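Local atomic coordinates of uncharacterized protein (Leptospirillum rubarum, PDB entry 3OMD), a protein that is of unknown function but belongs to the DUF5069 family and is built from helices and loops without strands. Residues Y115-R120 / I130-L136; L8-P13 / L41-T45; L60-F65 / M78-V82. All coordinates share one frame; numbering follows the deposited sequence.

From the N terminus the chain meets interaction 2 first: 41-45 returns to 8-13 after 27 intervening residues, closing a loop that holds helix 26-38. Interaction 3 follows, where 60-65 and 78-82 bring the start of helix 62-69 against the middle of helix 75-85 across 12 residues. Interaction 1 comes last and joins helix 110-123 to the start of helix 133-140 across nine residues. The three loops run in series, none enclosing or crossing another. Interactions 1 and 3 lie on opposite sides of the chain's centre, their centres 29 Å apart; interaction 2 has its centre about 19 Å from that of interaction 1 and 20 Å from that of interaction 3.

Interaction 1 (Y115-R120 / I130-L136); sequences YFRSVR and ITTWVKL
The carbonyl oxygen of I130 takes a hydrogen bond from R120, NH1 to O 2.9 Å, at an N-H...O angle of 151°. The oxygen lies practically in the guanidinium plane, while the donor is somewhat tilted from the carbonyl plane. A bend at chi3 turns the arginine's end toward this oxygen. F116 reaches the same carbonyl with its ring edge: CE2 is 3.3 Å from I130 O, and T132 O lies near CE1, also close to the ring plane. With CG anti to the backbone N (chi1 180°), the F116 ring reaches W133 with its edge and takes L136 over one face. Its CD1 edge points at the six-membered ring of W133, an edge-to-face pair with centroids 5.0 Å apart and planes at 73°. L136 CD2 sits 4.1 Å from the F116 ring centroid, a CH-pi contact; the same methyl touches V119 CG1. L136 CD1 packs instead on R120 CB. Y115 CD2 meets W133 CH2 at the indole edge, and P107 also touches F116. The arrangement is a helix-loop-helix packing in which one phenylalanine of helix 110-123 wedges against the first turn of helix 133-140.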
ATOM      1  N   TYR A 115       0.927  17.151 -11.787  1.00 15.01           N
ATOM      2  CA  TYR A 115       0.468  16.975 -10.409  1.00 14.95           C
ATOM      3  C   TYR A 115       1.587  16.378  -9.540  1.00 15.05           C
ATOM      4  O   TYR A 115       1.889  16.900  -8.442  1.00 14.47           O
ATOM      5  CB  TYR A 115      -0.805  16.104 -10.403  1.00 14.86           C
ATOM      6  CG  TYR A 115      -1.226  15.658  -9.040  1.00 13.94           C
ATOM      7  CD1 TYR A 115      -1.329  16.562  -7.984  1.00 14.25           C
ATOM      8  CD2 TYR A 115      -1.530  14.305  -8.800  1.00 16.26           C
ATOM      9  CE1 TYR A 115      -1.736  16.138  -6.706  1.00 15.41           C
ATOM     10  CE2 TYR A 115      -1.953  13.892  -7.541  1.00 16.95           C
ATOM     11  CZ  TYR A 115      -2.033  14.805  -6.500  1.00 16.77           C
ATOM     12  OH  TYR A 115      -2.430  14.376  -5.247  1.00 18.95           O
ATOM     13  N   PHE A 116       2.187  15.279 -10.028  1.00 15.12           N
ATOM     14  CA  PHE A 116       3.274  14.612  -9.273  1.00 14.17           C
ATOM     15  C   PHE A 116       4.362  15.623  -8.915  1.00 15.80           C
ATOM     16  O   PHE A 116       4.810  15.712  -7.754  1.00 15.97           O
ATOM     17  CB  PHE A 116       3.868  13.508 -10.167  1.00 13.77           C
ATOM     18  CG  PHE A 116       4.996  12.732  -9.536  1.00 14.10           C
ATOM     19  CD1 PHE A 116       4.745  11.479  -8.963  1.00 14.51           C
ATOM     20  CD2 PHE A 116       6.273  13.245  -9.492  1.00 16.78           C
ATOM     21  CE1 PHE A 116       5.800  10.736  -8.370  1.00 15.49           C
ATOM     22  CE2 PHE A 116       7.327  12.516  -8.908  1.00 17.58           C
ATOM     23  CZ  PHE A 116       7.074  11.261  -8.329  1.00 16.87           C
ATOM     24  N   ARG A 117       4.764  16.414  -9.896  1.00 15.63           N
ATOM     25  CA  ARG A 117       5.859  17.355  -9.627  1.00 17.17           C
ATOM     26  C   ARG A 117       5.453  18.480  -8.664  1.00 17.34           C
ATOM     27  O   ARG A 117       6.277  18.929  -7.872  1.00 18.97           O
ATOM     28  CB  ARG A 117       6.429  17.904 -10.927  1.00 18.50           C
ATOM     29  CG  ARG A 117       7.145  16.763 -11.700  1.00 20.27           C
ATOM     30  CD  ARG A 117       7.748  17.312 -12.976  1.00 23.50           C
ATOM     31  NE  ARG A 117       6.679  17.716 -13.872  1.00 23.90           N
ATOM     32  CZ  ARG A 117       6.860  18.390 -15.007  1.00 25.93           C
ATOM     33  NH1 ARG A 117       8.088  18.743 -15.394  1.00 26.51           N
ATOM     34  NH2 ARG A 117       5.809  18.700 -15.760  1.00 26.10           N
ATOM     35  N   SER A 118       4.192  18.894  -8.711  0.50 16.87           N
ATOM     36  CA  SER A 118       3.691  19.897  -7.771  0.50 17.91           C
ATOM     37  C   SER A 118       3.713  19.369  -6.330  0.50 18.26           C
ATOM     38  O   SER A 118       4.049  20.106  -5.391  0.50 19.19           O
ATOM     39  CB  SER A 118       2.288  20.303  -8.163  0.50 17.98           C
ATOM     40  OG  SER A 118       1.852  21.335  -7.320  0.50 17.64           O
ATOM     41  N   VAL A 119       3.336  18.102  -6.149  1.00 17.49           N
ATOM     42  CA  VAL A 119       3.392  17.488  -4.810  1.00 17.52           C
ATOM     43  C   VAL A 119       4.838  17.396  -4.357  1.00 18.86           C
ATOM     44  O   VAL A 119       5.184  17.814  -3.247  1.00 19.47           O
ATOM     45  CB  VAL A 119       2.764  16.077  -4.811  1.00 16.80           C
ATOM     46  CG1 VAL A 119       2.944  15.424  -3.429  1.00 17.41           C
ATOM     47  CG2 VAL A 119       1.279  16.201  -5.126  1.00 18.62           C
ATOM     48  N   ARG A 120       5.676  16.849  -5.226  1.00 18.68           N
ATOM     49  CA  ARG A 120       7.059  16.625  -4.841  1.00 20.47           C
ATOM     50  C   ARG A 120       7.760  17.940  -4.533  1.00 22.65           C
ATOM     51  O   ARG A 120       8.553  18.034  -3.592  1.00 23.95           O
ATOM     52  CB  ARG A 120       7.800  15.941  -5.946  1.00 19.98           C
ATOM     53  CG  ARG A 120       9.160  15.409  -5.482  1.00 23.70           C
ATOM     54  CD  ARG A 120      10.054  15.184  -6.658  1.00 25.58           C
ATOM     55  NE  ARG A 120      10.163  16.344  -7.552  1.00 25.95           N
ATOM     56  CZ  ARG A 120      10.384  16.197  -8.857  1.00 25.34           C
ATOM     57  NH1 ARG A 120      10.519  14.978  -9.372  1.00 25.68           N
ATOM     58  NH2 ARG A 120      10.427  17.239  -9.658  1.00 26.50           N
ATOM     59  N   ILE A 130      13.336  11.743  -7.624  1.00 23.00           N
ATOM     60  CA  ILE A 130      12.138  11.003  -7.183  1.00 21.29           C
ATOM     61  C   ILE A 130      11.084  11.132  -8.265  1.00 20.87           C
ATOM     62  O   ILE A 130      10.576  12.232  -8.485  1.00 20.43           O
ATOM     63  CB  ILE A 130      11.624  11.509  -5.788  1.00 20.98           C
ATOM     64  CG1 ILE A 130      12.698  11.189  -4.738  1.00 23.19           C
ATOM     65  CG2 ILE A 130      10.257  10.872  -5.437  1.00 19.54           C
ATOM     66  CD1 ILE A 130      12.334  11.613  -3.335  1.00 25.66           C
ATOM     67  N   THR A 131      10.763  10.005  -8.938  1.00 18.89           N
ATOM     68  CA  THR A 131       9.882  10.030 -10.113  1.00 18.37           C
ATOM     69  C   THR A 131       8.779   8.996 -10.106  1.00 16.79           C
ATOM     70  O   THR A 131       7.913   8.993 -10.989  1.00 18.06           O
ATOM     71  CB  THR A 131      10.682   9.839 -11.418  1.00 19.27           C
ATOM     72  OG1 THR A 131      11.296   8.539 -11.441  1.00 20.80           O
ATOM     73  CG2 THR A 131      11.751  10.967 -11.614  1.00 23.21           C
ATOM     74  N   THR A 132       8.789   8.128  -9.103  1.00 15.36           N
ATOM     75  CA  THR A 132       7.768   7.081  -9.015  1.00 14.26           C
ATOM     76  C   THR A 132       6.828   7.356  -7.849  1.00 13.36           C
ATOM     77  O   THR A 132       7.225   7.971  -6.849  1.00 13.66           O
ATOM     78  CB  THR A 132       8.423   5.724  -8.779  1.00 14.17           C
ATOM     79  OG1 THR A 132       9.249   5.780  -7.587  1.00 16.19           O
ATOM     80  CG2 THR A 132       9.254   5.320  -9.988  1.00 15.52           C
ATOM     81  N   TRP A 133       5.585   6.920  -7.979  1.00 13.03           N
ATOM     82  CA  TRP A 133       4.581   7.180  -6.958  1.00 12.84           C
ATOM     83  C   TRP A 133       4.976   6.599  -5.623  1.00 12.61           C
ATOM     84  O   TRP A 133       4.749   7.257  -4.589  1.00 13.69           O
ATOM     85  CB  TRP A 133       3.221   6.605  -7.372  1.00 14.25           C
ATOM     86  CG  TRP A 133       2.555   7.380  -8.520  1.00 14.33           C
ATOM     87  CD1 TRP A 133       2.263   6.920  -9.783  1.00 15.17           C
ATOM     88  CD2 TRP A 133       2.054   8.723  -8.453  1.00 16.97           C
ATOM     89  NE1 TRP A 133       1.631   7.910 -10.516  1.00 16.79           N
ATOM     90  CE2 TRP A 133       1.493   9.028  -9.730  1.00 15.36           C
ATOM     91  CE3 TRP A 133       2.027   9.698  -7.444  1.00 17.44           C
ATOM     92  CZ2 TRP A 133       0.923  10.274 -10.022  1.00 18.24           C
ATOM     93  CZ3 TRP A 133       1.430  10.943  -7.725  1.00 16.13           C
ATOM     94  CH2 TRP A 133       0.906  11.223  -9.018  1.00 18.48           C
ATOM     95  N   VAL A 134       5.518   5.384  -5.586  1.00 12.80           N
ATOM     96  CA  VAL A 134       5.770   4.777  -4.262  1.00 14.21           C
ATOM     97  C   VAL A 134       6.887   5.525  -3.524  1.00 13.46           C
ATOM     98  O   VAL A 134       6.892   5.578  -2.283  1.00 14.32           O
ATOM     99  CB  VAL A 134       6.008   3.264  -4.326  1.00 15.01           C
ATOM    100  CG1 VAL A 134       4.758   2.580  -4.891  1.00 19.41           C
ATOM    101  CG2 VAL A 134       7.285   2.895  -5.054  1.00 17.45           C
ATOM    102  N   LYS A 135       7.824   6.114  -4.261  1.00 13.96           N
ATOM    103  CA  LYS A 135       8.882   6.897  -3.594  1.00 14.73           C
ATOM    104  C   LYS A 135       8.324   8.214  -3.104  1.00 15.12           C
ATOM    105  O   LYS A 135       8.712   8.709  -2.031  1.00 15.24           O
ATOM    106  CB  LYS A 135      10.086   7.120  -4.508  1.00 16.61           C
ATOM    107  CG  LYS A 135      11.036   5.931  -4.552  1.00 22.89           C
ATOM    108  CD  LYS A 135      12.423   6.346  -5.054  1.00 29.83           C
ATOM    109  CE  LYS A 135      13.435   5.203  -5.033  1.00 35.36           C
ATOM    110  NZ  LYS A 135      13.661   4.584  -3.683  1.00 38.02           N
ATOM    111  N   LEU A 136       7.395   8.793  -3.858  1.00 14.53           N
ATOM    112  CA  LEU A 136       6.752  10.030  -3.401  1.00 14.62           C
ATOM    113  C   LEU A 136       5.990   9.787  -2.076  1.00 14.66           C
ATOM    114  O   LEU A 136       6.027  10.619  -1.164  1.00 14.79           O
ATOM    115  CB  LEU A 136       5.821  10.586  -4.492  1.00 14.78           C
ATOM    116  CG  LEU A 136       5.233  11.964  -4.169  1.00 15.21           C
ATOM    117  CD1 LEU A 136       6.363  12.997  -4.049  1.00 19.66           C
ATOM    118  CD2 LEU A 136       4.261  12.347  -5.301  1.00 18.19           C
TER

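Interaction 2 (L8-P13 / L41-T45); sequences LTKQFP and LGEYT
Y44 meets L8 and P13 across the contact; both lie on one side of its ring plane, P13 over the face and L8 obliquely. Its CB lies 4.1 Å from L8 CD1, and CG is equally near that methyl. Further out, CD2 approaches L8 CB at 3.6 Å, the two side chains crossing at about a right angle. Across the ring, CE1 has P13 CG above it at 3.6 Å. The proline CD sits over the ring face, offset toward the rim and 3.3 Å from Y44 CZ; at 3.7 Å from the ring centroid and 26° off the normal, it makes a CH-pi contact. At the tip, OH touches F12 CD1 at 3.4 Å and is hydrogen-bonded to E141. Chi1 of -67°, with CG anti to the carbonyl carbon, directs the ring toward 8-13. With a leucine here, lacking ring and hydroxyl, P13 CD would probably lose the face it packs on and E141 its hydroxyl partner. Beside the ring, one water joins the backbones, donating to L8 O and accepting from E43 N. G42 CA faces T9 CG2 at 3.5 Å, where a beta carbon on the glycine would collide with the threonine methyl. L41 to Y44 form a type II' beta turn, closed by the Y44 N to L41 O bond, that packs on the irregular N-terminal segment beside helix 26-38.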
ATOM      1  N   LEU A   8      -5.282   7.042  11.017  1.00 18.57           N
ATOM      2  CA  LEU A   8      -4.301   7.514  10.042  1.00 17.45           C
ATOM      3  C   LEU A   8      -4.320   9.041   9.873  1.00 19.50           C
ATOM      4  O   LEU A   8      -3.656   9.564   8.974  1.00 19.35           O
ATOM      5  CB  LEU A   8      -4.438   6.800   8.668  1.00 15.43           C
ATOM      6  CG  LEU A   8      -4.420   5.278   8.695  1.00 15.49           C
ATOM      7  CD1 LEU A   8      -4.436   4.658   7.311  1.00 18.12           C
ATOM      8  CD2 LEU A   8      -3.202   4.734   9.465  1.00 17.59           C
ATOM      9  N   THR A   9      -5.033   9.762  10.748  1.00 21.01           N
ATOM     10  CA  THR A   9      -4.741  11.183  10.858  1.00 24.18           C
ATOM     11  C   THR A   9      -3.510  11.419  11.758  1.00 25.62           C
ATOM     12  O   THR A   9      -2.966  12.528  11.752  1.00 27.78           O
ATOM     13  CB  THR A   9      -5.926  12.025  11.408  1.00 25.19           C
ATOM     14  OG1 THR A   9      -6.111  11.758  12.797  1.00 27.26           O
ATOM     15  CG2 THR A   9      -7.224  11.732  10.684  1.00 25.35           C
ATOM     16  N   LYS A  10      -3.107  10.389  12.521  1.00 25.56           N
ATOM     17  CA  LYS A  10      -2.110  10.478  13.610  1.00 27.23           C
ATOM     18  C   LYS A  10      -0.881   9.600  13.320  1.00 26.26           C
ATOM     19  O   LYS A  10       0.168   9.769  13.956  1.00 29.19           O
ATOM     20  CB  LYS A  10      -2.728   9.977  14.928  1.00 28.23           C
ATOM     21  CG  LYS A  10      -3.869  10.800  15.456  1.00 31.00           C
ATOM     22  CD  LYS A  10      -3.318  12.040  16.095  1.00 34.07           C
ATOM     23  CE  LYS A  10      -4.455  12.940  16.502  1.00 35.70           C
ATOM     24  NZ  LYS A  10      -4.883  12.636  17.892  1.00 37.38           N
ATOM     25  N   GLN A  11      -1.040   8.625  12.426  1.00 22.69           N
ATOM     26  CA  GLN A  11       0.042   7.716  12.034  1.00 21.15           C
ATOM     27  C   GLN A  11       0.018   7.513  10.538  1.00 19.26           C
ATOM     28  O   GLN A  11      -1.010   7.741   9.919  1.00 19.38           O
ATOM     29  CB  GLN A  11      -0.083   6.378  12.724  1.00 22.01           C
ATOM     30  CG  GLN A  11      -1.159   5.509  12.219  1.00 23.20           C
ATOM     31  CD  GLN A  11      -1.010   4.049  12.686  1.00 25.50           C
ATOM     32  OE1 GLN A  11      -0.327   3.226  12.093  1.00 33.52           O
ATOM     33  NE2 GLN A  11      -1.732   3.732  13.691  1.00 22.18           N
ATOM     34  N   PHE A  12       1.131   7.091   9.955  1.00 16.76           N
ATOM     35  CA  PHE A  12       1.150   6.755   8.516  1.00 16.10           C
ATOM     36  C   PHE A  12       1.034   5.239   8.394  1.00 15.58           C
ATOM     37  O   PHE A  12       1.613   4.493   9.205  1.00 17.51           O
ATOM     38  CB  PHE A  12       2.515   7.124   7.899  1.00 16.58           C
ATOM     39  CG  PHE A  12       2.871   8.584   8.023  1.00 17.80           C
ATOM     40  CD1 PHE A  12       1.979   9.583   7.621  1.00 18.59           C
ATOM     41  CD2 PHE A  12       4.113   8.938   8.534  1.00 20.90           C
ATOM     42  CE1 PHE A  12       2.361  10.959   7.746  1.00 21.26           C
ATOM     43  CE2 PHE A  12       4.484  10.296   8.678  1.00 22.05           C
ATOM     44  CZ  PHE A  12       3.613  11.288   8.282  1.00 21.85           C
ATOM     45  N   PRO A  13       0.344   4.779   7.357  1.00 14.36           N
ATOM     46  CA  PRO A  13       0.442   3.342   7.066  1.00 14.43           C
ATOM     47  C   PRO A  13       1.870   3.022   6.621  1.00 13.54           C
ATOM     48  O   PRO A  13       2.621   3.922   6.204  1.00 15.32           O
ATOM     49  CB  PRO A  13      -0.568   3.134   5.934  1.00 15.41           C
ATOM     50  CG  PRO A  13      -0.626   4.480   5.218  1.00 15.36           C
ATOM     51  CD  PRO A  13      -0.318   5.558   6.282  1.00 14.82           C
ATOM     52  N   LEU A  41      -9.578   6.594   8.559  1.00 20.57           N
ATOM     53  CA  LEU A  41      -8.629   6.700   7.441  1.00 19.94           C
ATOM     54  C   LEU A  41      -7.961   8.067   7.226  1.00 19.39           C
ATOM     55  O   LEU A  41      -6.918   8.152   6.551  1.00 17.53           O
ATOM     56  CB  LEU A  41      -9.331   6.285   6.116  1.00 18.49           C
ATOM     57  CG  LEU A  41      -9.445   4.771   5.885  1.00 18.86           C
ATOM     58  CD1 LEU A  41     -10.569   4.472   4.891  1.00 19.18           C
ATOM     59  CD2 LEU A  41      -8.118   4.210   5.411  1.00 18.96           C
ATOM     60  N   GLY A  42      -8.530   9.157   7.748  1.00 21.32           N
ATOM     61  CA  GLY A  42      -7.963  10.477   7.451  1.00 21.94           C
ATOM     62  C   GLY A  42      -7.938  10.780   5.956  1.00 22.11           C
ATOM     63  O   GLY A  42      -8.936  10.521   5.244  1.00 24.16           O
ATOM     64  N   GLU A  43      -6.783  11.237   5.469  1.00 21.13           N
ATOM     65  CA  GLU A  43      -6.572  11.589   4.050  1.00 22.68           C
ATOM     66  C   GLU A  43      -6.407  10.314   3.197  1.00 19.52           C
ATOM     67  O   GLU A  43      -6.373  10.375   1.964  1.00 19.96           O
ATOM     68  CB  GLU A  43      -5.295  12.451   3.897  1.00 23.86           C
ATOM     69  CG  GLU A  43      -5.341  13.867   4.523  1.00 30.65           C
ATOM     70  CD  GLU A  43      -4.049  14.704   4.299  1.00 38.60           C
ATOM     71  OE1 GLU A  43      -3.098  14.237   3.630  1.00 41.31           O
ATOM     72  OE2 GLU A  43      -3.986  15.848   4.818  1.00 43.95           O
ATOM     73  N   TYR A  44      -6.264   9.157   3.841  1.00 17.29           N
ATOM     74  CA  TYR A  44      -6.025   7.903   3.090  1.00 15.18           C
ATOM     75  C   TYR A  44      -7.332   7.319   2.595  1.00 14.34           C
ATOM     76  O   TYR A  44      -8.398   7.635   3.112  1.00 16.29           O
ATOM     77  CB  TYR A  44      -5.273   6.870   3.981  1.00 14.76           C
ATOM     78  CG  TYR A  44      -3.887   7.350   4.269  1.00 13.95           C
ATOM     79  CD1 TYR A  44      -2.839   7.068   3.405  1.00 14.42           C
ATOM     80  CD2 TYR A  44      -3.634   8.150   5.400  1.00 14.31           C
ATOM     81  CE1 TYR A  44      -1.565   7.564   3.636  1.00 15.29           C
ATOM     82  CE2 TYR A  44      -2.395   8.634   5.644  1.00 15.69           C
ATOM     83  CZ  TYR A  44      -1.348   8.334   4.768  1.00 15.31           C
ATOM     84  OH  TYR A  44      -0.071   8.828   5.029  1.00 16.39           O
ATOM     85  N   THR A  45      -7.247   6.450   1.592  1.00 13.84           N
ATOM     86  CA  THR A  45      -8.441   5.827   1.044  1.00 13.90           C
ATOM     87  C   THR A  45      -8.202   4.336   0.878  1.00 13.78           C
ATOM     88  O   THR A  45      -7.287   3.942   0.162  1.00 14.60           O
ATOM     89  CB  THR A  45      -8.805   6.467  -0.324  1.00 14.87           C
ATOM     90  OG1 THR A  45      -9.105   7.858  -0.113  1.00 16.90           O
ATOM     91  CG2 THR A  45     -10.020   5.771  -0.903  1.00 15.38           C
TER
HETATM   92  O   HOH W   1      -4.526  11.502   7.129  1.00 22.84           O

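Interaction 3 (L60-F65 / M78-V82); sequences LDHEKF and MLAWV
The F65 ring carries the selenomethionine methyl, M78 CE, over one face, while W81 CZ3 and V82 CG2 lie at its edge near the ring plane. CE comes 3.2 Å from F65 CE1, and SE stands farther above the same face, 5.4 Å from the centroid and 21° off the normal. This is a Met-aromatic contact within a helix-loop-helix pairing of 62-69 with 75-85, the two helices being consecutive in the chain. Bends at both chi2 and chi3 shape the M78 chain and bring its methyl, rather than the selenium, nearest the ring. V82 completes the group, CG2 being 3.9 Å from F65 CE1.

L60, just ahead of helix 62-69, adds its two methyls, CD2 against W81 CZ3 and CD1 against V82 CG1. Helix 26-38 also borders this cluster, with I30 touching both F65 and M78, and the F65 ring meets that of F55. The N terminus of helix 62-69 is capped by D61, whose OD2, in one of its two conformers, takes K64 N at 2.8 Å through its anti lone pair, with an N-H...O angle of 161°. The indole of W81 reaches across to the first turn of this helix. K64 contributes CB alongside the indole, whereas its extended chain leads away from the contact. The six-membered ring of W81 approaches the backbone as well as side chains: CZ3 is 3.8 Å from F65 CD1, CZ2 is near K64 O, and CH2 lies 3.7 Å from F65 N.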
ATOM      1  N   LEU A  60      -7.735 -10.952  -4.836  1.00 15.69           N
ATOM      2  CA  LEU A  60      -8.339 -10.769  -3.524  1.00 15.82           C
ATOM      3  C   LEU A  60      -9.515  -9.817  -3.567  1.00 15.75           C
ATOM      4  O   LEU A  60      -9.522  -8.835  -4.312  1.00 15.99           O
ATOM      5  CB  LEU A  60      -7.311 -10.194  -2.565  1.00 15.12           C
ATOM      6  CG  LEU A  60      -6.040 -11.034  -2.325  1.00 15.30           C
ATOM      7  CD1 LEU A  60      -4.953 -10.222  -1.534  1.00 16.18           C
ATOM      8  CD2 LEU A  60      -6.341 -12.387  -1.650  1.00 17.02           C
ATOM      9  N   ASP A  61     -10.516 -10.108  -2.748  0.50 16.99           N
ATOM     10  CA  ASP A  61     -11.659  -9.212  -2.627  0.50 18.29           C
ATOM     11  C   ASP A  61     -11.418  -8.266  -1.477  0.50 17.35           C
ATOM     12  O   ASP A  61     -11.157  -8.713  -0.360  0.50 17.46           O
ATOM     13  CB  ASP A  61     -12.935 -10.021  -2.394  0.50 19.11           C
ATOM     14  CG  ASP A  61     -14.135  -9.136  -2.151  0.50 21.57           C
ATOM     15  OD1 ASP A  61     -14.804  -8.779  -3.144  0.50 26.17           O
ATOM     16  OD2 ASP A  61     -14.386  -8.770  -0.981  0.50 20.36           O
ATOM     17  N   HIS A  62     -11.501  -6.962  -1.744  1.00 16.64           N
ATOM     18  CA  HIS A  62     -11.204  -5.925  -0.720  1.00 17.11           C
ATOM     19  C   HIS A  62     -12.089  -6.030   0.533  1.00 16.09           C
ATOM     20  O   HIS A  62     -11.631  -5.687   1.652  1.00 17.20           O
ATOM     21  CB  HIS A  62     -11.345  -4.512  -1.324  1.00 16.65           C
ATOM     22  CG  HIS A  62     -12.729  -4.181  -1.830  1.00 18.87           C
ATOM     23  ND1 HIS A  62     -13.634  -3.416  -1.122  1.00 22.65           N
ATOM     24  CD2 HIS A  62     -13.328  -4.481  -3.000  1.00 22.26           C
ATOM     25  CE1 HIS A  62     -14.746  -3.283  -1.833  1.00 22.67           C
ATOM     26  NE2 HIS A  62     -14.586  -3.918  -2.981  1.00 25.13           N
ATOM     27  N   GLU A  63     -13.345  -6.479   0.356  1.00 18.64           N
ATOM     28  CA  GLU A  63     -14.277  -6.594   1.480  1.00 19.82           C
ATOM     29  C   GLU A  63     -13.863  -7.786   2.346  1.00 18.50           C
ATOM     30  O   GLU A  63     -13.805  -7.701   3.584  1.00 19.12           O
ATOM     31  CB  GLU A  63     -15.739  -6.769   1.021  1.00 21.55           C
ATOM     32  CG  GLU A  63     -16.310  -5.573   0.291  1.00 27.41           C
ATOM     33  CD  GLU A  63     -17.719  -5.795  -0.280  1.00 34.42           C
ATOM     34  OE1 GLU A  63     -18.309  -6.902  -0.180  1.00 37.70           O
ATOM     35  OE2 GLU A  63     -18.243  -4.836  -0.864  1.00 40.33           O
ATOM     36  N   LYS A  64     -13.578  -8.900   1.687  1.00 17.85           N
ATOM     37  CA  LYS A  64     -13.111 -10.095   2.429  1.00 17.26           C
ATOM     38  C   LYS A  64     -11.781  -9.865   3.111  1.00 16.52           C
ATOM     39  O   LYS A  64     -11.593 -10.341   4.247  1.00 16.86           O
ATOM     40  CB  LYS A  64     -13.050 -11.303   1.505  1.00 18.15           C
ATOM     41  CG  LYS A  64     -14.414 -11.676   0.931  1.00 21.57           C
ATOM     42  CD  LYS A  64     -14.340 -12.906   0.087  1.00 26.97           C
ATOM     43  CE  LYS A  64     -15.746 -13.254  -0.414  1.00 33.50           C
ATOM     44  NZ  LYS A  64     -15.737 -14.510  -1.220  1.00 38.62           N
ATOM     45  N   PHE A  65     -10.875  -9.124   2.470  1.00 15.26           N
ATOM     46  CA  PHE A  65      -9.599  -8.799   3.109  1.00 14.47           C
ATOM     47  C   PHE A  65      -9.785  -7.952   4.363  1.00 15.18           C
ATOM     48  O   PHE A  65      -9.181  -8.269   5.406  1.00 15.32           O
ATOM     49  CB  PHE A  65      -8.711  -8.111   2.070  1.00 14.59           C
ATOM     50  CG  PHE A  65      -7.338  -7.751   2.573  1.00 13.36           C
ATOM     51  CD1 PHE A  65      -6.289  -8.647   2.460  1.00 16.79           C
ATOM     52  CD2 PHE A  65      -7.096  -6.504   3.129  1.00 13.95           C
ATOM     53  CE1 PHE A  65      -5.013  -8.297   2.890  1.00 17.27           C
ATOM     54  CE2 PHE A  65      -5.827  -6.157   3.594  1.00 12.84           C
ATOM     55  CZ  PHE A  65      -4.775  -7.058   3.474  1.00 15.01           C
HETATM   56  N   MSE A  78      -2.215 -12.364   8.715  1.00 15.09           N
HETATM   57  CA  MSE A  78      -2.789 -11.836   7.497  1.00 16.19           C
HETATM   58  C   MSE A  78      -2.086 -12.404   6.252  1.00 14.87           C
HETATM   59  O   MSE A  78      -2.708 -12.678   5.238  1.00 15.00           O
HETATM   60  CB  MSE A  78      -2.722 -10.307   7.498  1.00 17.52           C
HETATM   61  CG  MSE A  78      -3.737  -9.659   8.267  1.00 29.08           C
HETATM   62 SE   MSE A  78      -5.554 -10.319   7.561  1.00 50.66          SE
HETATM   63  CE  MSE A  78      -5.424  -9.968   5.624  1.00 46.68           C
ATOM     64  N   LEU A  79      -0.772 -12.595   6.341  1.00 13.50           N
ATOM     65  CA  LEU A  79      -0.031 -13.187   5.221  1.00 13.82           C
ATOM     66  C   LEU A  79      -0.539 -14.606   4.946  1.00 14.15           C
ATOM     67  O   LEU A  79      -0.736 -14.989   3.773  1.00 13.97           O
ATOM     68  CB  LEU A  79       1.481 -13.191   5.508  1.00 13.60           C
ATOM     69  CG  LEU A  79       2.372 -13.885   4.442  1.00 12.00           C
ATOM     70  CD1 LEU A  79       2.222 -13.163   3.095  1.00 13.78           C
ATOM     71  CD2 LEU A  79       3.799 -13.899   4.890  1.00 14.62           C
ATOM     72  N   ALA A  80      -0.774 -15.390   6.010  1.00 14.60           N
ATOM     73  CA  ALA A  80      -1.262 -16.759   5.818  1.00 14.30           C
ATOM     74  C   ALA A  80      -2.648 -16.715   5.155  1.00 15.09           C
ATOM     75  O   ALA A  80      -2.962 -17.560   4.294  1.00 15.68           O
ATOM     76  CB  ALA A  80      -1.285 -17.527   7.131  1.00 15.94           C
ATOM     77  N   TRP A  81      -3.479 -15.737   5.520  1.00 14.69           N
ATOM     78  CA  TRP A  81      -4.794 -15.631   4.882  1.00 15.00           C
ATOM     79  C   TRP A  81      -4.648 -15.323   3.378  1.00 14.57           C
ATOM     80  O   TRP A  81      -5.278 -15.962   2.521  1.00 15.34           O
ATOM     81  CB  TRP A  81      -5.649 -14.541   5.583  1.00 15.94           C
ATOM     82  CG  TRP A  81      -7.053 -14.509   5.062  1.00 16.38           C
ATOM     83  CD1 TRP A  81      -8.122 -15.237   5.515  1.00 18.40           C
ATOM     84  CD2 TRP A  81      -7.551 -13.675   4.000  1.00 16.50           C
ATOM     85  NE1 TRP A  81      -9.253 -14.926   4.783  1.00 21.50           N
ATOM     86  CE2 TRP A  81      -8.933 -13.970   3.850  1.00 19.44           C
ATOM     87  CE3 TRP A  81      -6.959 -12.724   3.156  1.00 16.64           C
ATOM     88  CZ2 TRP A  81      -9.740 -13.341   2.899  1.00 20.07           C
ATOM     89  CZ3 TRP A  81      -7.777 -12.099   2.153  1.00 17.35           C
ATOM     90  CH2 TRP A  81      -9.156 -12.410   2.070  1.00 19.16           C
ATOM     91  N   VAL A  82      -3.781 -14.364   3.055  1.00 13.43           N
ATOM     92  CA  VAL A  82      -3.520 -14.044   1.654  1.00 13.53           C
ATOM     93  C   VAL A  82      -3.096 -15.300   0.863  1.00 14.11           C
ATOM     94  O   VAL A  82      -3.633 -15.598  -0.231  1.00 15.51           O
ATOM     95  CB  VAL A  82      -2.469 -12.921   1.528  1.00 13.22           C
ATOM     96  CG1 VAL A  82      -1.971 -12.775   0.057  1.00 14.56           C
ATOM     97  CG2 VAL A  82      -3.087 -11.612   2.027  1.00 15.21           C
TER